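Local coordinates for protein integral membrane indolylacetylinositol arabinosyltransferase EmbB (Mycolicibacterium smegmatis MC2 155, PDB 7BVC) that probably transfers arabinose to growing chains as a membrane-embedded glycosyltransferase, polymerising the arabinan of the mycobacterial cell-wall arabinogalactan, at residues P93-F99 and M114-E120; A102-G106 and T1053-A1057; V130-V135 and Q176-Y180. One frame throughout, in Å; residues are numbered along the deposited sequence.

Contact 1. Residues P93-F99 and M114-E120; sequences PEGGLVF and MLVNVTE
Phe99 lies beside Val116 and Met114 where two antiparallel stretches meet. From its CB, the first torsion sets CG between the backbone N and the carbonyl carbon (chi1 79°), which carries the end of the ring nearer the other strand. CD1 comes to 4.1 Å from Val116 CG2, and CE1 approaches that methyl more closely, at 3.6 Å. CZ at the tip touches both Val116 CG2 and Met114 SD, while CE2 on the other side of the ring meets the sulfur at 4.1 Å, an oblique Met-aromatic contact. A large ring suits this buried place because it reaches two residues at once. One residue earlier, where the chain turns a corner, Val98 CG2 packs on Val118 CG2 at 3.7 Å. Around Leu97 and Asn117, a non-hydrogen-bonded pair, Leu97 CD2 meets Leu115 CD2 at 3.9 Å.

The backbones are joined by Val98 N to Val116 O, 3.1 Å, and by Val118 N to Gly96 O, 3.1 Å, with a weak bond from Val116 N to Phe99 O. Gly95 has positive phi (59°), a conformation natural to glycine. Strand 122-127 bonds to the other edge of strand 114-118, pairing Leu115 with Ile126 and Asn117 with Asp124, and strand 80-84 packs on Phe99 and Val98 through Ala81 and Val83. The antiparallel pair is thus built into the sheet of the concanavalin-like domain.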
loop_
_atom_site.group_PDB
_atom_site.type_symbol
_atom_site.label_atom_id
_atom_site.label_comp_id
_atom_site.label_asym_id
_atom_site.label_seq_id
_atom_site.Cartn_x
_atom_site.Cartn_y
_atom_site.Cartn_z
ATOM N N PRO B 93 40.398 41.162 2.814
ATOM C CA PRO B 93 40.137 41.037 1.369
ATOM C C PRO B 93 39.256 39.852 1.007
ATOM O O PRO B 93 38.396 39.975 0.126
ATOM C CB PRO B 93 41.546 40.903 0.779
ATOM C CG PRO B 93 42.412 41.644 1.736
ATOM C CD PRO B 93 41.825 41.399 3.099
ATOM N N GLU B 94 39.434 38.710 1.674
ATOM C CA GLU B 94 38.580 37.558 1.419
ATOM C C GLU B 94 37.168 37.757 1.951
ATOM O O GLU B 94 36.253 37.049 1.517
ATOM C CB GLU B 94 39.195 36.299 2.031
ATOM C CG GLU B 94 40.643 36.065 1.635
ATOM C CD GLU B 94 41.624 36.648 2.633
ATOM O OE1 GLU B 94 41.336 37.727 3.192
ATOM O OE2 GLU B 94 42.682 36.025 2.859
ATOM N N GLY B 95 36.973 38.700 2.869
ATOM C CA GLY B 95 35.676 39.006 3.427
ATOM C C GLY B 95 35.026 37.809 4.105
ATOM O O GLY B 95 35.675 36.842 4.505
ATOM N N GLY B 96 33.704 37.894 4.224
ATOM C CA GLY B 96 32.932 36.847 4.860
ATOM C C GLY B 96 31.465 37.198 4.984
ATOM O O GLY B 96 30.853 37.684 4.030
ATOM N N LEU B 97 30.891 36.958 6.160
ATOM C CA LEU B 97 29.480 37.219 6.420
ATOM C C LEU B 97 29.349 38.546 7.154
ATOM O O LEU B 97 29.773 38.669 8.307
ATOM C CB LEU B 97 28.864 36.093 7.244
ATOM C CG LEU B 97 28.016 35.036 6.543
ATOM C CD1 LEU B 97 27.376 34.133 7.579
ATOM C CD2 LEU B 97 26.959 35.683 5.677
ATOM N N VAL B 98 28.759 39.542 6.490
ATOM C CA VAL B 98 28.399 40.770 7.188
ATOM C C VAL B 98 27.361 40.469 8.260
ATOM O O VAL B 98 27.509 40.866 9.421
ATOM C CB VAL B 98 27.896 41.831 6.195
ATOM C CG1 VAL B 98 27.528 43.102 6.934
ATOM C CG2 VAL B 98 28.951 42.111 5.142
ATOM N N PHE B 99 26.300 39.762 7.883
ATOM C CA PHE B 99 25.367 39.181 8.835
ATOM C C PHE B 99 24.615 38.066 8.124
ATOM O O PHE B 99 24.706 37.907 6.906
ATOM C CB PHE B 99 24.414 40.234 9.417
ATOM C CG PHE B 99 23.274 40.604 8.510
ATOM C CD1 PHE B 99 23.395 41.661 7.624
ATOM C CD2 PHE B 99 22.068 39.926 8.571
ATOM C CE1 PHE B 99 22.347 42.010 6.799
ATOM C CE2 PHE B 99 21.020 40.269 7.746
ATOM C CZ PHE B 99 21.158 41.315 6.861
ATOM N N MET B 114 19.024 33.727 4.752
ATOM C CA MET B 114 19.482 34.890 4.005
ATOM C C MET B 114 20.916 35.214 4.399
ATOM O O MET B 114 21.222 35.344 5.589
ATOM C CB MET B 114 18.583 36.099 4.265
ATOM C CG MET B 114 19.229 37.430 3.921
ATOM S SD MET B 114 18.542 38.815 4.846
ATOM C CE MET B 114 17.067 39.161 3.893
ATOM N N LEU B 115 21.786 35.349 3.404
ATOM C CA LEU B 115 23.197 35.635 3.618
ATOM C C LEU B 115 23.588 36.903 2.875
ATOM O O LEU B 115 23.104 37.162 1.769
ATOM C CB LEU B 115 24.071 34.468 3.155
ATOM C CG LEU B 115 23.741 33.099 3.751
ATOM C CD1 LEU B 115 24.377 31.995 2.929
ATOM C CD2 LEU B 115 24.193 33.018 5.197
ATOM N N VAL B 116 24.460 37.692 3.490
ATOM C CA VAL B 116 25.005 38.904 2.882
ATOM C C VAL B 116 26.517 38.718 2.840
ATOM O O VAL B 116 27.230 39.021 3.801
ATOM C CB VAL B 116 24.612 40.172 3.644
ATOM C CG1 VAL B 116 25.131 41.402 2.922
ATOM C CG2 VAL B 116 23.106 40.242 3.799
ATOM N N ASN B 117 27.018 38.226 1.714
ATOM C CA ASN B 117 28.417 37.849 1.590
ATOM C C ASN B 117 29.236 38.949 0.923
ATOM O O ASN B 117 28.733 39.742 0.123
ATOM C CB ASN B 117 28.553 36.555 0.789
ATOM C CG ASN B 117 27.855 35.389 1.449
ATOM O OD1 ASN B 117 26.710 35.077 1.129
ATOM N ND2 ASN B 117 28.545 34.733 2.372
ATOM N N VAL B 118 30.525 38.973 1.258
ATOM C CA VAL B 118 31.490 39.908 0.689
ATOM C C VAL B 118 32.723 39.100 0.302
ATOM O O VAL B 118 33.499 38.690 1.173
ATOM C CB VAL B 118 31.858 41.033 1.665
ATOM C CG1 VAL B 118 33.047 41.822 1.140
ATOM C CG2 VAL B 118 30.668 41.947 1.892
ATOM N N THR B 119 32.894 38.855 -0.993
ATOM C CA THR B 119 34.049 38.129 -1.503
ATOM C C THR B 119 35.136 39.145 -1.867
ATOM O O THR B 119 35.079 40.307 -1.461
ATOM C CB THR B 119 33.626 37.253 -2.682
ATOM O OG1 THR B 119 32.327 36.709 -2.415
ATOM C CG2 THR B 119 34.588 36.086 -2.871
ATOM N N GLU B 120 36.153 38.722 -2.624
ATOM C CA GLU B 120 37.145 39.663 -3.131
ATOM C C GLU B 120 36.642 40.448 -4.336
ATOM O O GLU B 120 37.277 41.434 -4.725
ATOM C CB GLU B 120 38.432 38.940 -3.537
ATOM C CG GLU B 120 39.179 38.216 -2.437
ATOM C CD GLU B 120 38.713 36.787 -2.281
ATOM O OE1 GLU B 120 37.822 36.367 -3.042
ATOM O OE2 GLU B 120 39.245 36.070 -1.413
#

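Contact 2. Residues A102-G106 and T1053-A1057; sequences APAEG and TVVEA
Glu105 and Val1054 run alongside each other, head to tail. The glutamate CG sits between the backbone N and the carbonyl carbon (chi1 58°), and the bend at chi2 (-86°) brings the end of the side chain nearer the partner loop. CG thereby reaches Val1054 CG1 at 3.5 Å, and the carboxylate oxygen OE2 of Glu105 ends 3.5 Å from Val1055 CG1. Val1054 offers its methyl because CG1 stands anti to its backbone N (chi1 -169°).

Val1055 uses both branches: CG1 faces the glutamate, while CG2 is turned to Pro103, 4.1 Å from the ring atom CG. Pro103 CB also lies 4.2 Å from Val1054 CG1, so the compact ring fills the angle between two valines. Pro103 opens a type I beta turn, closed by Gly106 N to Pro103 O at 2.9 Å, which holds proline and glutamate on one short loop. Phe193 touches both Pro103 and Val1055, extending the apolar patch.

No hydrogen bond links the two segments. The contact joins a loop of the concanavalin-like domain to one of the EmbC C-terminal domain by van der Waals packing alone: CG and OE2 of Glu105 both rest on valine methyls, and 1053-1057 offers the carboxylate no polar partner.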
loop_
_atom_site.group_PDB
_atom_site.type_symbol
_atom_site.label_atom_id
_atom_site.label_comp_id
_atom_site.label_asym_id
_atom_site.label_seq_id
_atom_site.Cartn_x
_atom_site.Cartn_y
_atom_site.Cartn_z
ATOM N N ALA B 102 21.653 32.317 9.720
ATOM C CA ALA B 102 22.105 30.942 9.878
ATOM C C ALA B 102 23.619 30.921 9.715
ATOM O O ALA B 102 24.170 31.759 8.991
ATOM C CB ALA B 102 21.440 30.015 8.860
ATOM N N PRO B 103 24.328 29.998 10.366
ATOM C CA PRO B 103 25.784 29.946 10.194
ATOM C C PRO B 103 26.143 29.572 8.765
ATOM O O PRO B 103 25.528 28.691 8.163
ATOM C CB PRO B 103 26.225 28.864 11.187
ATOM C CG PRO B 103 25.053 28.647 12.092
ATOM C CD PRO B 103 23.846 28.947 11.275
ATOM N N ALA B 104 27.152 30.262 8.224
ATOM C CA ALA B 104 27.528 30.077 6.826
ATOM C C ALA B 104 27.869 28.633 6.493
ATOM O O ALA B 104 27.733 28.229 5.334
ATOM C CB ALA B 104 28.713 30.977 6.477
ATOM N N GLU B 105 28.300 27.847 7.477
ATOM C CA GLU B 105 28.677 26.457 7.258
ATOM C C GLU B 105 27.622 25.480 7.758
ATOM O O GLU B 105 27.886 24.275 7.823
ATOM C CB GLU B 105 30.026 26.168 7.921
ATOM C CG GLU B 105 30.059 26.439 9.413
ATOM C CD GLU B 105 30.380 27.884 9.745
ATOM O OE1 GLU B 105 30.474 28.705 8.809
ATOM O OE2 GLU B 105 30.538 28.199 10.942
ATOM N N GLY B 106 26.437 25.968 8.118
ATOM C CA GLY B 106 25.349 25.078 8.458
ATOM C C GLY B 106 24.809 24.350 7.242
ATOM O O GLY B 106 25.089 24.696 6.094
ATOM N N THR B 1053 27.202 22.506 18.762
ATOM C CA THR B 1053 26.947 23.776 18.103
ATOM C C THR B 1053 27.926 23.995 16.956
ATOM O O THR B 1053 29.068 23.529 16.982
ATOM C CB THR B 1053 27.056 24.926 19.101
ATOM O OG1 THR B 1053 28.368 24.938 19.677
ATOM C CG2 THR B 1053 26.028 24.768 20.207
ATOM N N VAL B 1054 27.460 24.713 15.940
ATOM C CA VAL B 1054 28.318 25.094 14.824
ATOM C C VAL B 1054 29.135 26.333 15.160
ATOM O O VAL B 1054 30.327 26.400 14.855
ATOM C CB VAL B 1054 27.464 25.305 13.560
ATOM C CG1 VAL B 1054 28.350 25.436 12.346
ATOM C CG2 VAL B 1054 26.489 24.157 13.388
ATOM N N VAL B 1055 28.503 27.325 15.784
ATOM C CA VAL B 1055 29.181 28.505 16.301
ATOM C C VAL B 1055 28.607 28.808 17.677
ATOM O O VAL B 1055 27.476 28.426 17.994
ATOM C CB VAL B 1055 29.031 29.721 15.364
ATOM C CG1 VAL B 1055 29.871 29.534 14.114
ATOM C CG2 VAL B 1055 27.576 29.920 14.996
ATOM N N GLU B 1056 29.392 29.498 18.499
ATOM C CA GLU B 1056 29.005 29.753 19.881
ATOM C C GLU B 1056 28.154 31.017 19.942
ATOM O O GLU B 1056 28.627 32.107 19.603
ATOM C CB GLU B 1056 30.247 29.883 20.759
ATOM C CG GLU B 1056 29.987 29.763 22.253
ATOM C CD GLU B 1056 29.537 31.063 22.880
ATOM O OE1 GLU B 1056 29.884 32.135 22.342
ATOM O OE2 GLU B 1056 28.844 31.011 23.917
ATOM N N ALA B 1057 26.903 30.877 20.377
ATOM C CA ALA B 1057 25.972 31.994 20.380
ATOM C C ALA B 1057 25.056 31.899 21.591
ATOM O O ALA B 1057 24.686 30.805 22.022
ATOM C CB ALA B 1057 25.147 32.027 19.091
#

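Contact 3. Residues V130-V135 and Q176-Y180; sequences VVVASV and QRTGY
Ala133 and Thr178 form the close-set centre of this contact, with Ala133 CB 3.6 Å from Thr178 CB and Thr178 CG2 3.5 Å from Ala133 N. The chain turns a corner at Ala133, whose single methyl is small enough to let Thr178 come up against it. Beside it, Val132 CG1 rests 3.6 Å from Gly179 CA, where glycine presents bare backbone to the methyl. With chi1 at -58°, Thr178 CG2 is anti to the backbone N and lies against Ala133, while OG1 donates to Gln176 O at 3.1 Å.

At the buried end, Val135 CG2 touches Gln176 CG at 3.9 Å, using the aliphatic part of the glutamine. At the other, the exposed Tyr180 forms the outer margin, though its side chain is directed at the valines: Val130 CG1 meets its CE1 obliquely at 3.5 Å, and Val132 CG2 approaches the ring edge at CD1, 4.0 Å away. Val131 O sits at the ring edge, in its plane, 3.9 Å from Tyr180 CE1.

Strand 178-180 bonds instead to strand 157-159, and Val132 and Val135 bond to strand 122-127. With no hydrogen bond between them, the two stretches are held by side-chain packing, not joined in one sheet.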
loop_
_atom_site.group_PDB
_atom_site.type_symbol
_atom_site.label_atom_id
_atom_site.label_comp_id
_atom_site.label_asym_id
_atom_site.label_seq_id
_atom_site.Cartn_x
_atom_site.Cartn_y
_atom_site.Cartn_z
ATOM N N VAL B 130 18.546 32.389 -4.273
ATOM C CA VAL B 130 18.096 33.350 -5.275
ATOM C C VAL B 130 18.996 34.569 -5.129
ATOM O O VAL B 130 18.875 35.325 -4.160
ATOM C CB VAL B 130 16.619 33.722 -5.111
ATOM C CG1 VAL B 130 16.282 34.949 -5.937
ATOM C CG2 VAL B 130 15.735 32.553 -5.511
ATOM N N VAL B 131 19.912 34.753 -6.077
ATOM C CA VAL B 131 20.850 35.868 -6.005
ATOM C C VAL B 131 20.094 37.174 -6.207
ATOM O O VAL B 131 19.434 37.382 -7.231
ATOM C CB VAL B 131 21.984 35.700 -7.026
ATOM C CG1 VAL B 131 21.434 35.415 -8.416
ATOM C CG2 VAL B 131 22.861 36.939 -7.042
ATOM N N VAL B 132 20.163 38.051 -5.210
ATOM C CA VAL B 132 19.465 39.330 -5.224
ATOM C C VAL B 132 20.494 40.438 -5.065
ATOM O O VAL B 132 21.263 40.442 -4.098
ATOM C CB VAL B 132 18.407 39.406 -4.108
ATOM C CG1 VAL B 132 17.748 40.768 -4.101
ATOM C CG2 VAL B 132 17.376 38.308 -4.279
ATOM N N ALA B 133 20.515 41.365 -6.020
ATOM C CA ALA B 133 21.314 42.587 -5.940
ATOM C C ALA B 133 22.796 42.282 -5.703
ATOM O O ALA B 133 23.387 42.656 -4.692
ATOM C CB ALA B 133 20.770 43.512 -4.850
ATOM N N SER B 134 23.382 41.588 -6.672
ATOM C CA SER B 134 24.824 41.396 -6.692
ATOM C C SER B 134 25.500 42.657 -7.215
ATOM O O SER B 134 25.025 43.279 -8.167
ATOM C CB SER B 134 25.194 40.198 -7.567
ATOM O OG SER B 134 26.595 40.023 -7.626
ATOM N N VAL B 135 26.614 43.035 -6.590
ATOM C CA VAL B 135 27.315 44.263 -6.953
ATOM C C VAL B 135 28.815 43.999 -6.890
ATOM O O VAL B 135 29.276 43.134 -6.145
ATOM C CB VAL B 135 26.891 45.434 -6.028
ATOM C CG1 VAL B 135 27.879 46.577 -6.070
ATOM C CG2 VAL B 135 25.506 45.935 -6.401
ATOM N N GLN B 176 20.044 51.074 -7.989
ATOM C CA GLN B 176 20.467 49.698 -7.776
ATOM C C GLN B 176 19.429 48.869 -7.022
ATOM O O GLN B 176 19.760 47.788 -6.523
ATOM C CB GLN B 176 21.808 49.684 -7.035
ATOM C CG GLN B 176 22.624 48.408 -7.198
ATOM C CD GLN B 176 22.992 48.123 -8.638
ATOM O OE1 GLN B 176 23.552 48.973 -9.328
ATOM N NE2 GLN B 176 22.684 46.917 -9.101
ATOM N N ARG B 177 18.190 49.347 -6.923
ATOM C CA ARG B 177 17.133 48.567 -6.294
ATOM C C ARG B 177 16.910 47.277 -7.068
ATOM O O ARG B 177 16.524 47.307 -8.241
ATOM C CB ARG B 177 15.845 49.380 -6.236
ATOM C CG ARG B 177 14.646 48.600 -5.740
ATOM C CD ARG B 177 13.575 49.536 -5.231
ATOM N NE ARG B 177 12.630 48.854 -4.355
ATOM C CZ ARG B 177 11.546 48.214 -4.778
ATOM N NH1 ARG B 177 11.262 48.166 -6.072
ATOM N NH2 ARG B 177 10.741 47.622 -3.907
ATOM N N THR B 178 17.150 46.143 -6.418
ATOM C CA THR B 178 17.058 44.860 -7.097
ATOM C C THR B 178 16.366 43.854 -6.193
ATOM O O THR B 178 16.587 43.844 -4.981
ATOM C CB THR B 178 18.449 44.344 -7.492
ATOM O OG1 THR B 178 19.097 45.309 -8.328
ATOM C CG2 THR B 178 18.352 43.026 -8.247
ATOM N N GLY B 179 15.533 43.004 -6.782
ATOM C CA GLY B 179 14.880 41.977 -5.989
ATOM C C GLY B 179 13.797 41.267 -6.765
ATOM O O GLY B 179 13.839 41.195 -7.997
ATOM N N TYR B 180 12.829 40.737 -6.020
ATOM C CA TYR B 180 11.737 39.973 -6.593
ATOM C C TYR B 180 10.471 40.208 -5.785
ATOM O O TYR B 180 10.537 40.274 -4.547
ATOM C CB TYR B 180 12.059 38.477 -6.632
ATOM C CG TYR B 180 13.212 38.127 -7.544
ATOM C CD1 TYR B 180 14.518 38.125 -7.073
ATOM C CD2 TYR B 180 12.997 37.808 -8.875
ATOM C CE1 TYR B 180 15.573 37.814 -7.901
ATOM C CE2 TYR B 180 14.047 37.493 -9.712
ATOM C CZ TYR B 180 15.333 37.497 -9.219
ATOM O OH TYR B 180 16.387 37.185 -10.045
#

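Overall arrangement
Following the chain from its N terminus, contact 1 closes first, returning from 93-99 to 114-120 after a short excursion. That excursion contains 102-106, the first half of contact 2, so the two cross; they also touch, Leu97 packing on Ala104. Contact 3 opens next at 130-135 and closes at 176-180, falling wholly within the very long span that contact 2 ends at 1053-1057. Contacts 1 and 3 both reach the sheet containing strand 122-127, one at its 114-118 side and the other at 131-136; contact 3 sets that sheet against the separate two-stranded sheet of 157-159 and 178-180. Contact 2 instead bridges the concanavalin-like domain to the C-terminal one.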